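Aluminum resistance protein (Clostridium novyi, PDB 3I16) probably acts as a pyridoxal 5'-phosphate-dependent carbon-sulfur lyase of the methionine gamma-lyase family, with a likely part in aluminium resistance. Local coordinates at residues W190-L195 with Y326-S331; E173-T178 with N208-I213; F348-Q353 with L422-K427. All blocks are in the same frame, centred on the assembly; numbering follows the deposited sequence.

Contact 1 (W190-L195 with Y326-S331); sequences WRRALL and YDEKRS
Leu195 and Ser331 bring two irregular loop segments together, their CA atoms 5.2 Å apart, and the touching parts, 192-195 and 328-331, run 63° apart. Lys329 O is the backbone atom on which most of the polar contact converges. Arg192 NH2 donates to Lys329 O at 2.8 Å, with an N-H...O angle of 160°; the oxygen lies at the edge of the guanidinium and is met on a lone pair in its own carbonyl plane. One water accepts from Arg192 NE and donates to Lys329 O, adding a second, indirect grip on the same edge. The bend of Arg192 at chi3 (61°) lays its guanidinium across the Glu328 side chain, whose OE1 sits over one face, 3.5 Å from Arg192 NE. This salt bridge acts through charge alone, since no N-H points at the oxygen; the other oxygen, OE2, accepts from the backbone N of Lys325. Farther along, Leu195 CD2 lies 3.7 Å from Lys329 O, and Ala193 CB meets Ser331 CB. The hydroxyl of Ser331 accepts from Arg184 NE. Leu195 occupies the N-cap position of helix 196-209. The arrangement is a loop-to-loop junction between the cofactor-binding and C-terminal parts of a PLP-dependent transferase-like fold, with the Ala193 side chain about 9 Å from the bound pyridoxal-5'-phosphate.

Contact 2 (E173-T178 with N208-I213); sequences EDESIT and NIRKDI
Arg210 reaches from the end of helix 196-209 to the turn that leads into strand 177-183, a contact within the beta-alpha-beta unit formed by that strand, the helix and strand 214-218. Its CG stands beside the backbone N (chi1 -67°), and a bend at chi3 (-64°) sets the guanidinium against the 174-177 backbone. Arg210 NH2 makes the direct bonds across the contact: a fairly straight one to Ile177 O at 3.0 Å (162°), lying in both the guanidinium and carbonyl planes, and a weak one to Asp174 O at 3.2 Å. Over one face of the guanidinium lies Glu175 CA, 3.8 Å from Arg210 CZ, while the Glu175 side chain crosses that of Arg210 at about a right angle. Arg210 NH1 turns to Leu171 O in helix 164-173, so the carbonyls of Ile177, Leu171 and, weakly, Asp174 together restrict the group's rotation. The 174-177 turn is shaped by Asp174, whose OD1 accepts from Ser176 OG and Ser176 N on the same face of its carboxylate; the bond from N makes an Asx turn. OD2 of Asp174 forms a salt bridge with Lys152. Ile213 CG1 rests against the carbonyl that Arg210 grips, 3.9 Å from Ile177 O. One water completes the polar cluster, accepting from Arg210 NE at 3.1 Å and donating to Ile177 O and to Asp212 OD1, the last at 2.7 Å.

Contact 3 (F348-Q353 with L422-K427); sequences FCKGIQ and LSRIVK
This is a helix-to-helix contact in the C-terminal part of the fold, where helix 342-354 meets the last turns of helix 411-425 by van der Waals packing. The two backbones come closest at Phe348 with Leu422 and at Gly351 with Arg424, each pair 6.6 Å apart between CA atoms. The arginine packs directly on the bare backbone of Gly351, with Arg424 CD 3.4 Å from Gly351 CA. From there the chain, bent at chi3 (80°), carries the guanidinium along the other helix, and Lys350 CB comes up under one face, 3.5 Å from Arg424 NH2 and toward the rim of the group. NH2 also forms a salt bridge to Glu347, one turn back from Gly351, which gives the charge a partner on the same helix that the aliphatic chain packs against. Lys350 NZ leads away to Cys364 O and Glu365 and lies 6.1 Å from Arg424 NH2. On the buried flank Phe348 extends with CG opposite its backbone N (chi1 177°), and its CD1 meets Ile425 CD1 at 4.3 Å. Phe339 lies against both Phe348 and Ile425. Helix 287-318 also lines this flank, touching Phe348 and Leu422 through Met315; helix 17-54 lies on Leu422, and strand 376-379 backs helix 342-354 at Cys349 and Ile352.

In the fold
From the N terminus, the chain first opens contact 2 at 173-178, runs through strand 177-183 and then opens contact 1 at 190-195 before helix 196-209 returns it to 208-213. Contact 2 thus closes a short loop of 29 residues, and its segments alternate with those of contact 1, so the two cross. Contact 1 closes only at 326-331, after 130 intervening residues, joining the seven-stranded mixed-sheet region to the six-stranded antiparallel one. Contact 3 follows in series, bringing the final helix back to helix 342-354. Contacts 2 and 3 lie on opposite sides of the chain's centre, 49 Å apart between centres, with contact 1 nearer that centre.

Contact 1 (W190-L195 with Y326-S331)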
loop_
_atom_site.group_PDB
_atom_site.type_symbol
_atom_site.label_atom_id
_atom_site.label_comp_id
_atom_site.label_asym_id
_atom_site.label_seq_id
_atom_site.Cartn_x
_atom_site.Cartn_y
_atom_site.Cartn_z
ATOM N N TRP B 190 3.798 -30.429 26.761
ATOM C CA TRP B 190 2.605 -31.135 27.168
ATOM C C TRP B 190 2.414 -30.744 28.622
ATOM O O TRP B 190 2.727 -31.496 29.543
ATOM C CB TRP B 190 2.761 -32.639 26.972
ATOM C CG TRP B 190 1.537 -33.429 27.318
ATOM C CD1 TRP B 190 1.296 -34.092 28.484
ATOM C CD2 TRP B 190 0.381 -33.642 26.492
ATOM N NE1 TRP B 190 0.077 -34.719 28.431
ATOM C CE2 TRP B 190 -0.508 -34.452 27.220
ATOM C CE3 TRP B 190 0.022 -33.239 25.207
ATOM C CZ2 TRP B 190 -1.731 -34.864 26.707
ATOM C CZ3 TRP B 190 -1.202 -33.642 24.705
ATOM C CH2 TRP B 190 -2.062 -34.440 25.453
ATOM N N ARG B 191 1.926 -29.525 28.792
ATOM C CA ARG B 191 1.720 -28.924 30.089
ATOM C C ARG B 191 0.837 -27.709 29.868
ATOM O O ARG B 191 0.684 -27.230 28.743
ATOM C CB ARG B 191 3.065 -28.491 30.701
ATOM C CG ARG B 191 3.825 -27.452 29.851
ATOM C CD ARG B 191 5.125 -27.002 30.513
ATOM N NE ARG B 191 5.759 -25.827 29.885
ATOM C CZ ARG B 191 5.338 -24.559 30.007
ATOM N NH1 ARG B 191 4.232 -24.266 30.663
ATOM N NH2 ARG B 191 6.012 -23.560 29.426
ATOM N N ARG B 192 0.286 -27.189 30.948
ATOM C CA ARG B 192 -0.572 -26.019 30.860
ATOM C C ARG B 192 0.237 -24.744 30.764
ATOM O O ARG B 192 1.337 -24.673 31.292
ATOM C CB ARG B 192 -1.468 -25.958 32.084
ATOM C CG ARG B 192 -2.429 -27.146 32.160
ATOM C CD ARG B 192 -3.223 -27.090 33.442
ATOM N NE ARG B 192 -4.021 -25.868 33.501
ATOM C CZ ARG B 192 -4.556 -25.349 34.602
ATOM N NH1 ARG B 192 -4.388 -25.942 35.788
ATOM N NH2 ARG B 192 -5.258 -24.223 34.526
ATOM N N ALA B 193 -0.307 -23.747 30.077
ATOM C CA ALA B 193 0.304 -22.421 29.975
ATOM C C ALA B 193 0.258 -21.783 31.351
ATOM O O ALA B 193 -0.668 -22.071 32.124
ATOM C CB ALA B 193 -0.478 -21.552 29.001
ATOM N N LEU B 194 1.213 -20.895 31.652
ATOM C CA LEU B 194 1.229 -20.203 32.952
ATOM C C LEU B 194 0.129 -19.178 33.070
ATOM O O LEU B 194 -0.025 -18.321 32.213
ATOM C CB LEU B 194 2.542 -19.466 33.234
ATOM C CG LEU B 194 3.816 -20.239 33.497
ATOM C CD1 LEU B 194 4.784 -19.265 34.145
ATOM C CD2 LEU B 194 3.595 -21.413 34.402
ATOM N N LEU B 195 -0.616 -19.250 34.165
ATOM C CA LEU B 195 -1.658 -18.300 34.426
ATOM C C LEU B 195 -1.015 -16.994 34.932
ATOM O O LEU B 195 0.133 -16.979 35.370
ATOM C CB LEU B 195 -2.606 -18.851 35.473
ATOM C CG LEU B 195 -3.338 -20.172 35.160
ATOM C CD1 LEU B 195 -4.077 -20.681 36.389
ATOM C CD2 LEU B 195 -4.292 -20.026 34.003
ATOM N N TYR B 326 -11.246 -29.259 28.581
ATOM C CA TYR B 326 -12.205 -28.205 28.181
ATOM C C TYR B 326 -12.589 -27.246 29.293
ATOM O O TYR B 326 -12.969 -26.098 29.020
ATOM C CB TYR B 326 -13.485 -28.834 27.595
ATOM C CG TYR B 326 -14.454 -29.368 28.618
ATOM C CD1 TYR B 326 -14.246 -30.609 29.213
ATOM C CD2 TYR B 326 -15.598 -28.651 28.968
ATOM C CE1 TYR B 326 -15.121 -31.116 30.143
ATOM C CE2 TYR B 326 -16.506 -29.167 29.920
ATOM C CZ TYR B 326 -16.248 -30.394 30.497
ATOM O OH TYR B 326 -17.102 -30.946 31.427
ATOM N N ASP B 327 -12.469 -27.716 30.532
ATOM C CA ASP B 327 -12.866 -26.948 31.690
ATOM C C ASP B 327 -11.709 -26.428 32.557
ATOM O O ASP B 327 -11.923 -26.048 33.691
ATOM C CB ASP B 327 -13.859 -27.754 32.529
ATOM C CG ASP B 327 -13.264 -29.022 33.091
ATOM O OD1 ASP B 327 -12.171 -29.460 32.647
ATOM O OD2 ASP B 327 -13.908 -29.594 33.971
ATOM N N GLU B 328 -10.493 -26.403 32.035
ATOM C CA GLU B 328 -9.379 -25.847 32.783
ATOM C C GLU B 328 -9.197 -24.391 32.415
ATOM O O GLU B 328 -9.560 -23.981 31.323
ATOM C CB GLU B 328 -8.095 -26.592 32.477
ATOM C CG GLU B 328 -8.233 -28.069 32.663
ATOM C CD GLU B 328 -6.904 -28.745 32.728
ATOM O OE1 GLU B 328 -6.207 -28.593 33.762
ATOM O OE2 GLU B 328 -6.576 -29.456 31.763
ATOM N N LYS B 329 -8.617 -23.624 33.329
ATOM C CA LYS B 329 -8.347 -22.204 33.126
ATOM C C LYS B 329 -7.181 -22.107 32.121
ATOM O O LYS B 329 -6.145 -22.727 32.324
ATOM C CB LYS B 329 -7.960 -21.581 34.471
ATOM C CG LYS B 329 -8.253 -20.101 34.644
ATOM C CD LYS B 329 -7.745 -19.635 36.011
ATOM C CE LYS B 329 -8.209 -20.564 37.106
ATOM N NZ LYS B 329 -7.462 -20.373 38.384
ATOM N N ARG B 330 -7.360 -21.331 31.061
ATOM C CA ARG B 330 -6.371 -21.179 30.002
ATOM C C ARG B 330 -5.639 -19.859 30.015
ATOM O O ARG B 330 -6.228 -18.837 30.337
ATOM C CB ARG B 330 -7.068 -21.359 28.663
ATOM C CG ARG B 330 -7.564 -22.782 28.503
ATOM C CD ARG B 330 -8.571 -22.932 27.402
ATOM N NE ARG B 330 -9.023 -24.326 27.313
ATOM C CZ ARG B 330 -8.641 -25.240 26.417
ATOM N NH1 ARG B 330 -7.793 -24.962 25.437
ATOM N NH2 ARG B 330 -9.144 -26.475 26.491
ATOM N N SER B 331 -4.351 -19.895 29.685
ATOM C CA SER B 331 -3.531 -18.678 29.607
ATOM C C SER B 331 -2.989 -18.460 28.200
ATOM O O SER B 331 -2.169 -17.564 27.979
ATOM C CB SER B 331 -2.400 -18.711 30.629
ATOM O OG SER B 331 -2.026 -17.382 31.017
HETATM O O HOH W 1 -4.867 -24.957 30.891
HETATM O O HOH W 2 -3.378 -22.070 31.110
#

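Contact 2 (E173-T178 with N208-I213)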
loop_
_atom_site.group_PDB
_atom_site.type_symbol
_atom_site.label_atom_id
_atom_site.label_comp_id
_atom_site.label_asym_id
_atom_site.label_seq_id
_atom_site.Cartn_x
_atom_site.Cartn_y
_atom_site.Cartn_z
ATOM N N GLU B 173 22.582 -17.848 44.608
ATOM C CA GLU B 173 23.916 -18.361 44.325
ATOM C C GLU B 173 24.617 -17.737 43.127
ATOM O O GLU B 173 25.784 -18.006 42.900
ATOM C CB GLU B 173 23.877 -19.883 44.182
ATOM C CG GLU B 173 23.575 -20.566 45.514
ATOM C CD GLU B 173 23.572 -22.068 45.434
ATOM O OE1 GLU B 173 23.627 -22.596 44.301
ATOM O OE2 GLU B 173 23.513 -22.721 46.507
ATOM N N ASP B 174 23.942 -16.877 42.375
ATOM C CA ASP B 174 24.564 -16.274 41.209
ATOM C C ASP B 174 24.082 -14.844 41.081
ATOM O O ASP B 174 23.034 -14.571 40.500
ATOM C CB ASP B 174 24.269 -17.100 39.951
ATOM C CG ASP B 174 25.036 -16.622 38.735
ATOM O OD1 ASP B 174 25.662 -15.549 38.808
ATOM O OD2 ASP B 174 25.004 -17.321 37.690
ATOM N N GLU B 175 24.886 -13.947 41.641
ATOM C CA GLU B 175 24.599 -12.527 41.629
ATOM C C GLU B 175 24.775 -11.877 40.262
ATOM O O GLU B 175 24.413 -10.717 40.110
ATOM C CB GLU B 175 25.449 -11.801 42.697
ATOM C CG GLU B 175 25.049 -12.217 44.096
ATOM C CD GLU B 175 25.859 -11.577 45.207
ATOM O OE1 GLU B 175 26.771 -10.774 44.934
ATOM O OE2 GLU B 175 25.564 -11.902 46.373
ATOM N N SER B 176 25.324 -12.597 39.274
ATOM C CA SER B 176 25.469 -12.055 37.902
ATOM C C SER B 176 24.163 -12.149 37.107
ATOM O O SER B 176 24.081 -11.603 36.001
ATOM C CB SER B 176 26.572 -12.792 37.130
ATOM O OG SER B 176 26.150 -14.077 36.697
ATOM N N ILE B 177 23.170 -12.879 37.635
ATOM C CA ILE B 177 21.874 -12.991 36.983
ATOM C C ILE B 177 21.125 -11.659 37.094
ATOM O O ILE B 177 20.780 -11.204 38.205
ATOM C CB ILE B 177 21.009 -14.123 37.568
ATOM C CG1 ILE B 177 21.662 -15.490 37.313
ATOM C CG2 ILE B 177 19.621 -14.065 36.965
ATOM C CD1 ILE B 177 21.031 -16.637 38.074
ATOM N N THR B 178 20.905 -11.024 35.946
ATOM C CA THR B 178 20.247 -9.724 35.902
ATOM C C THR B 178 18.906 -9.722 35.198
ATOM O O THR B 178 18.221 -8.688 35.185
ATOM C CB THR B 178 21.138 -8.686 35.201
ATOM O OG1 THR B 178 21.379 -9.092 33.847
ATOM C CG2 THR B 178 22.483 -8.507 35.963
ATOM N N ASN B 208 11.987 -10.502 45.409
ATOM C CA ASN B 208 12.300 -10.665 46.832
ATOM C C ASN B 208 13.775 -11.010 47.058
ATOM O O ASN B 208 14.290 -10.776 48.144
ATOM C CB ASN B 208 11.413 -11.726 47.486
ATOM C CG ASN B 208 11.673 -11.845 48.963
ATOM O OD1 ASN B 208 11.585 -10.853 49.697
ATOM N ND2 ASN B 208 12.014 -13.051 49.416
ATOM N N ILE B 209 14.444 -11.575 46.050
ATOM C CA ILE B 209 15.870 -11.878 46.148
ATOM C C ILE B 209 16.639 -10.620 45.750
ATOM O O ILE B 209 17.477 -10.163 46.510
ATOM C CB ILE B 209 16.274 -13.087 45.287
ATOM C CG1 ILE B 209 15.506 -14.346 45.717
ATOM C CG2 ILE B 209 17.760 -13.361 45.389
ATOM C CD1 ILE B 209 15.508 -14.637 47.214
ATOM N N ARG B 210 16.356 -10.076 44.565
ATOM C CA ARG B 210 16.933 -8.804 44.108
ATOM C C ARG B 210 15.926 -8.001 43.274
ATOM O O ARG B 210 15.507 -8.428 42.184
ATOM C CB ARG B 210 18.227 -8.994 43.309
ATOM C CG ARG B 210 19.396 -9.527 44.110
ATOM C CD ARG B 210 20.689 -9.464 43.324
ATOM N NE ARG B 210 20.686 -10.316 42.136
ATOM C CZ ARG B 210 20.892 -11.636 42.132
ATOM N NH1 ARG B 210 21.085 -12.320 43.256
ATOM N NH2 ARG B 210 20.863 -12.292 40.981
ATOM N N LYS B 211 15.564 -6.825 43.778
ATOM C CA LYS B 211 14.607 -5.934 43.128
ATOM C C LYS B 211 15.038 -5.460 41.720
ATOM O O LYS B 211 14.196 -5.166 40.879
ATOM C CB LYS B 211 14.331 -4.733 44.041
ATOM N N ASP B 212 16.341 -5.409 41.459
ATOM C CA ASP B 212 16.835 -4.946 40.164
ATOM C C ASP B 212 16.798 -5.986 39.028
ATOM O O ASP B 212 17.083 -5.631 37.891
ATOM C CB ASP B 212 18.240 -4.304 40.283
ATOM C CG ASP B 212 19.340 -5.290 40.682
ATOM O OD1 ASP B 212 19.113 -6.516 40.765
ATOM O OD2 ASP B 212 20.469 -4.811 40.924
ATOM N N ILE B 213 16.431 -7.234 39.308
ATOM C CA ILE B 213 16.366 -8.261 38.250
ATOM C C ILE B 213 15.212 -7.942 37.286
ATOM O O ILE B 213 14.079 -7.721 37.699
ATOM C CB ILE B 213 16.217 -9.711 38.859
ATOM C CG1 ILE B 213 17.423 -10.048 39.737
ATOM C CG2 ILE B 213 16.095 -10.764 37.757
ATOM C CD1 ILE B 213 17.222 -11.272 40.647
HETATM O O HOH W 3 20.793 -8.406 39.700
#

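Contact 3 (F348-Q353 with L422-K427)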
loop_
_atom_site.group_PDB
_atom_site.type_symbol
_atom_site.label_atom_id
_atom_site.label_comp_id
_atom_site.label_asym_id
_atom_site.label_seq_id
_atom_site.Cartn_x
_atom_site.Cartn_y
_atom_site.Cartn_z
ATOM N N PHE B 348 -4.639 -35.336 10.387
ATOM C CA PHE B 348 -5.419 -34.318 11.083
ATOM C C PHE B 348 -5.022 -32.937 10.580
ATOM O O PHE B 348 -5.903 -32.110 10.270
ATOM C CB PHE B 348 -5.230 -34.403 12.604
ATOM C CG PHE B 348 -5.943 -33.329 13.366
ATOM C CD1 PHE B 348 -7.288 -33.441 13.639
ATOM C CD2 PHE B 348 -5.259 -32.212 13.831
ATOM C CE1 PHE B 348 -7.934 -32.467 14.365
ATOM C CE2 PHE B 348 -5.917 -31.228 14.553
ATOM C CZ PHE B 348 -7.247 -31.369 14.810
ATOM N N CYS B 349 -3.710 -32.699 10.506
ATOM C CA CYS B 349 -3.184 -31.417 10.066
ATOM C C CYS B 349 -3.585 -31.155 8.622
ATOM O O CYS B 349 -3.808 -30.010 8.248
ATOM C CB CYS B 349 -1.654 -31.347 10.179
ATOM S SG CYS B 349 -1.011 -31.215 11.869
ATOM N N LYS B 350 -3.650 -32.207 7.819
ATOM C CA LYS B 350 -4.054 -32.063 6.429
ATOM C C LYS B 350 -5.516 -31.640 6.377
ATOM O O LYS B 350 -5.892 -30.806 5.554
ATOM C CB LYS B 350 -3.796 -33.340 5.633
ATOM C CG LYS B 350 -2.284 -33.557 5.284
ATOM C CD LYS B 350 -2.061 -34.878 4.536
ATOM C CE LYS B 350 -0.586 -35.104 4.173
ATOM N NZ LYS B 350 0.027 -33.940 3.489
ATOM N N GLY B 351 -6.318 -32.209 7.273
ATOM C CA GLY B 351 -7.716 -31.843 7.410
ATOM C C GLY B 351 -7.872 -30.370 7.706
ATOM O O GLY B 351 -8.695 -29.710 7.087
ATOM N N ILE B 352 -7.057 -29.850 8.625
ATOM C CA ILE B 352 -7.086 -28.442 8.968
ATOM C C ILE B 352 -6.755 -27.564 7.755
ATOM O O ILE B 352 -7.397 -26.529 7.548
ATOM C CB ILE B 352 -6.161 -28.114 10.163
ATOM C CG1 ILE B 352 -6.674 -28.811 11.430
ATOM C CG2 ILE B 352 -6.067 -26.584 10.417
ATOM C CD1 ILE B 352 -8.137 -28.454 11.813
ATOM N N GLN B 353 -5.768 -27.958 6.954
ATOM C CA GLN B 353 -5.404 -27.158 5.762
ATOM C C GLN B 353 -6.625 -27.117 4.814
ATOM O O GLN B 353 -7.013 -26.043 4.342
ATOM C CB GLN B 353 -4.138 -27.736 5.080
ATOM C CG GLN B 353 -3.520 -26.923 3.913
ATOM C CD GLN B 353 -2.858 -25.634 4.335
ATOM O OE1 GLN B 353 -2.303 -25.525 5.426
ATOM N NE2 GLN B 353 -2.905 -24.640 3.460
ATOM N N LEU B 422 -11.401 -33.883 11.936
ATOM C CA LEU B 422 -11.785 -35.077 12.668
ATOM C C LEU B 422 -12.441 -36.103 11.777
ATOM O O LEU B 422 -12.245 -37.319 11.975
ATOM C CB LEU B 422 -12.699 -34.736 13.867
ATOM C CG LEU B 422 -13.123 -35.905 14.766
ATOM C CD1 LEU B 422 -11.933 -36.603 15.374
ATOM C CD2 LEU B 422 -14.084 -35.413 15.885
ATOM N N SER B 423 -13.231 -35.659 10.803
ATOM C CA SER B 423 -13.912 -36.605 9.904
ATOM C C SER B 423 -12.914 -37.437 9.078
ATOM O O SER B 423 -13.246 -38.544 8.654
ATOM C CB SER B 423 -14.927 -35.906 9.000
ATOM O OG SER B 423 -16.012 -35.363 9.775
ATOM N N ARG B 424 -11.719 -36.907 8.839
ATOM C CA ARG B 424 -10.683 -37.710 8.158
ATOM C C ARG B 424 -10.197 -38.866 9.013
ATOM O O ARG B 424 -9.767 -39.870 8.466
ATOM C CB ARG B 424 -9.453 -36.899 7.795
ATOM C CG ARG B 424 -9.641 -35.913 6.697
ATOM C CD ARG B 424 -8.399 -35.042 6.572
ATOM N NE ARG B 424 -7.250 -35.610 5.854
ATOM C CZ ARG B 424 -6.867 -35.278 4.610
ATOM N NH1 ARG B 424 -7.550 -34.406 3.871
ATOM N NH2 ARG B 424 -5.773 -35.822 4.083
ATOM N N ILE B 425 -10.265 -38.751 10.339
ATOM C CA ILE B 425 -9.749 -39.821 11.208
ATOM C C ILE B 425 -10.810 -40.601 11.998
ATOM O O ILE B 425 -10.516 -41.671 12.525
ATOM C CB ILE B 425 -8.600 -39.278 12.133
ATOM C CG1 ILE B 425 -9.095 -38.339 13.232
ATOM C CG2 ILE B 425 -7.563 -38.508 11.323
ATOM C CD1 ILE B 425 -7.934 -37.711 13.991
ATOM N N VAL B 426 -12.039 -40.091 12.083
ATOM C CA VAL B 426 -13.120 -40.777 12.796
ATOM C C VAL B 426 -14.318 -40.876 11.853
ATOM O O VAL B 426 -14.716 -39.880 11.240
ATOM C CB VAL B 426 -13.489 -40.052 14.108
ATOM C CG1 VAL B 426 -14.744 -40.678 14.745
ATOM C CG2 VAL B 426 -12.308 -40.098 15.069
ATOM N N LYS B 427 -14.862 -42.087 11.726
ATOM C CA LYS B 427 -15.947 -42.383 10.784
ATOM C C LYS B 427 -16.973 -43.355 11.346
ATOM O O LYS B 427 -16.678 -44.377 11.981
ATOM C CB LYS B 427 -15.366 -42.977 9.494
ATOM C CG LYS B 427 -14.313 -42.101 8.835
ATOM C CD LYS B 427 -13.794 -42.687 7.536
ATOM C CE LYS B 427 -12.686 -41.807 6.963
ATOM N NZ LYS B 427 -13.185 -40.452 6.596
ATOM O OXT LYS B 427 -18.164 -43.147 11.141
#